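Local coordinates for restriction endonuclease THAI (PDB 3NDH), which probably cleaves double-stranded DNA at a specific recognition sequence, as a two-subunit restriction endonuclease of the PDDEXK clan that intercalates into DNA without flipping bases, at residues A[35-40]-A[64-69]. Sequence-based numbering, arbitrary orientation. Where two conformers were deposited one is given.
Sequences RRLPYM and RIISSL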
loop_
_atom_site.group_PDB
_atom_site.type_symbol
_atom_site.label_atom_id
_atom_site.label_comp_id
_atom_site.label_asym_id
_atom_site.label_seq_id
_atom_site.Cartn_x
_atom_site.Cartn_y
_atom_site.Cartn_z
ATOM N N ARG A 35 -9.773 -12.809 -21.205
ATOM C CA ARG A 35 -9.255 -14.108 -20.805
ATOM C C ARG A 35 -8.303 -14.063 -19.607
ATOM O O ARG A 35 -8.299 -14.994 -18.801
ATOM C CB ARG A 35 -8.562 -14.784 -21.989
ATOM C CG ARG A 35 -9.498 -15.184 -23.104
ATOM C CD ARG A 35 -8.798 -16.068 -24.131
ATOM N NE ARG A 35 -7.707 -15.367 -24.814
ATOM C CZ ARG A 35 -6.404 -15.524 -24.566
ATOM N NH1 ARG A 35 -5.981 -16.384 -23.643
ATOM N NH2 ARG A 35 -5.515 -14.817 -25.259
ATOM N N ARG A 36 -7.498 -13.007 -19.492
ATOM C CA ARG A 36 -6.388 -12.996 -18.524
ATOM C C ARG A 36 -6.384 -11.924 -17.446
ATOM O O ARG A 36 -5.634 -12.067 -16.480
ATOM C CB ARG A 36 -5.041 -12.940 -19.269
ATOM C CG ARG A 36 -4.809 -14.046 -20.276
ATOM C CD ARG A 36 -4.848 -15.404 -19.664
ATOM N NE ARG A 36 -4.277 -16.415 -20.541
ATOM C CZ ARG A 36 -4.272 -17.714 -20.277
ATOM N NH1 ARG A 36 -4.868 -18.196 -19.196
ATOM N NH2 ARG A 36 -3.685 -18.561 -21.129
ATOM N N LEU A 37 -7.155 -10.843 -17.584
ATOM C CA LEU A 37 -7.117 -9.843 -16.523
ATOM C C LEU A 37 -7.509 -10.428 -15.163
ATOM O O LEU A 37 -6.886 -10.097 -14.162
ATOM C CB LEU A 37 -7.927 -8.582 -16.834
ATOM C CG LEU A 37 -7.638 -7.401 -15.913
ATOM C CD1 LEU A 37 -6.177 -6.903 -16.007
ATOM C CD2 LEU A 37 -8.602 -6.252 -16.166
ATOM N N PRO A 38 -8.534 -11.289 -15.095
ATOM C CA PRO A 38 -8.813 -11.891 -13.785
ATOM C C PRO A 38 -7.627 -12.634 -13.158
ATOM O O PRO A 38 -7.324 -12.425 -11.978
ATOM C CB PRO A 38 -10.010 -12.805 -14.076
ATOM C CG PRO A 38 -10.670 -12.167 -15.245
ATOM C CD PRO A 38 -9.528 -11.692 -16.100
ATOM N N TYR A 39 -6.944 -13.471 -13.940
ATOM C CA TYR A 39 -5.762 -14.179 -13.465
ATOM C C TYR A 39 -4.689 -13.225 -12.927
ATOM O O TYR A 39 -4.172 -13.408 -11.820
ATOM C CB TYR A 39 -5.203 -15.094 -14.565
ATOM C CG TYR A 39 -3.863 -15.725 -14.235
ATOM C CD1 TYR A 39 -3.754 -16.718 -13.276
ATOM C CD2 TYR A 39 -2.702 -15.264 -14.831
ATOM C CE1 TYR A 39 -2.492 -17.265 -12.950
ATOM C CE2 TYR A 39 -1.459 -15.814 -14.538
ATOM C CZ TYR A 39 -1.363 -16.811 -13.618
ATOM O OH TYR A 39 -0.120 -17.352 -13.318
ATOM N N MET A 40 -4.374 -12.195 -13.703
ATOM C CA MET A 40 -3.354 -11.229 -13.295
ATOM C C MET A 40 -3.764 -10.519 -12.009
ATOM O O MET A 40 -2.955 -10.338 -11.095
ATOM C CB MET A 40 -3.103 -10.197 -14.390
ATOM C CG MET A 40 -2.635 -10.814 -15.680
ATOM S SD MET A 40 -1.481 -9.728 -16.552
ATOM C CE MET A 40 -1.558 -10.539 -18.144
ATOM N N ARG A 64 0.140 -1.304 -11.867
ATOM C CA ARG A 64 1.273 -1.782 -12.663
ATOM C C ARG A 64 0.830 -2.658 -13.824
ATOM O O ARG A 64 1.356 -2.572 -14.921
ATOM C CB ARG A 64 2.268 -2.565 -11.803
ATOM C CG ARG A 64 3.076 -1.728 -10.888
ATOM C CD ARG A 64 4.337 -2.466 -10.452
ATOM N NE ARG A 64 4.854 -1.868 -9.250
ATOM C CZ ARG A 64 5.206 -2.546 -8.168
ATOM N NH1 ARG A 64 5.160 -3.873 -8.149
ATOM N NH2 ARG A 64 5.644 -1.884 -7.120
ATOM N N ILE A 65 -0.143 -3.525 -13.549
ATOM C CA ILE A 65 -0.676 -4.441 -14.545
ATOM C C ILE A 65 -1.342 -3.661 -15.682
ATOM O O ILE A 65 -1.174 -3.983 -16.872
ATOM C CB ILE A 65 -1.657 -5.453 -13.911
ATOM C CG1 ILE A 65 -0.870 -6.424 -13.028
ATOM C CG2 ILE A 65 -2.437 -6.216 -14.966
ATOM C CD1 ILE A 65 -1.678 -7.201 -11.971
ATOM N N ILE A 66 -2.107 -2.627 -15.341
ATOM C CA ILE A 66 -2.774 -1.832 -16.366
ATOM C C ILE A 66 -1.764 -1.003 -17.146
ATOM O O ILE A 66 -1.834 -0.933 -18.375
ATOM C CB ILE A 66 -3.895 -0.950 -15.751
ATOM C CG1 ILE A 66 -4.992 -1.814 -15.099
ATOM C CG2 ILE A 66 -4.489 -0.003 -16.786
ATOM C CD1 ILE A 66 -5.693 -2.785 -16.059
ATOM N N SER A 67 -0.804 -0.381 -16.465
ATOM C CA SER A 67 0.243 0.335 -17.207
ATOM C C SER A 67 1.007 -0.587 -18.162
ATOM O O SER A 67 1.408 -0.186 -19.247
ATOM C CB SER A 67 1.224 0.995 -16.255
ATOM O OG SER A 67 0.568 1.982 -15.455
ATOM N N SER A 68 1.211 -1.824 -17.729
ATOM C CA SER A 68 1.894 -2.822 -18.535
ATOM C C SER A 68 1.096 -3.235 -19.766
ATOM O O SER A 68 1.683 -3.568 -20.813
ATOM C CB SER A 68 2.253 -4.035 -17.695
ATOM O OG SER A 68 3.168 -3.665 -16.674
ATOM N N LEU A 69 -0.233 -3.197 -19.676
ATOM C CA LEU A 69 -1.063 -3.395 -20.871
ATOM C C LEU A 69 -0.801 -2.301 -21.888
ATOM O O LEU A 69 -0.721 -2.564 -23.066
ATOM C CB LEU A 69 -2.549 -3.438 -20.480
ATOM C CG LEU A 69 -3.529 -3.686 -21.614
ATOM C CD1 LEU A 69 -3.388 -5.085 -22.160
ATOM C CD2 LEU A 69 -4.940 -3.406 -21.093
#
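Ile-65 sits between Leu-37 and Met-40, a worked example of how two roughly antiparallel helical segments can pack through apolar branches. The short axes of 35-40 and 64-69 approach to 11.5 Å, with 148° between their N-to-C directions, and all four residues that touch are buried. Ile-65 makes its side-chain contacts mainly through CG2, while CD1 faces the backbone of Met-40. The CG2 methyl lies 3.9 Å from Leu-37 CD1 and 4.1 Å from Met-40 CB, bridging successive turns of the facing helix. The ethyl branch diverges from CG2 along that helix and brings CD1 to 3.5 Å from Met-40 O, a van der Waals approach to a backbone carbonyl. With CG swung opposite the backbone N (chi1 -166°), Leu-37 projects CD1 across to Ile-65 and, at 4.1 Å, to Ile-66 CD1; the side chains of Leu-37 and Ile-66 cross at about a right angle. Beyond them, Val-139 of strand 135-141 touches both, tying this edge to the central sheet.

The polar groups bond within each helix or to the second subunit. Arg-64 O accepts both Ser-68 N (2.9 Å) and Ser-68 OG (2.7 Å), from opposite faces of its plane, so the serine hydroxyl is folded back on its own helix. Towards the dimer partner, Trp-222 of the second subunit packs on Met-40 and donates through NE1 to Ile-65 O. The helix pair thus joins the sheet to the subunit interface.

An alanine in place of Ile-65 would probably leave Leu-37 CD1 without its methyl neighbour and open a gap beside Met-40 O. Apolar branches and one methyl-to-carbonyl approach join the segments; with no directional bond between them, their fit depends on the shape of the buried branches.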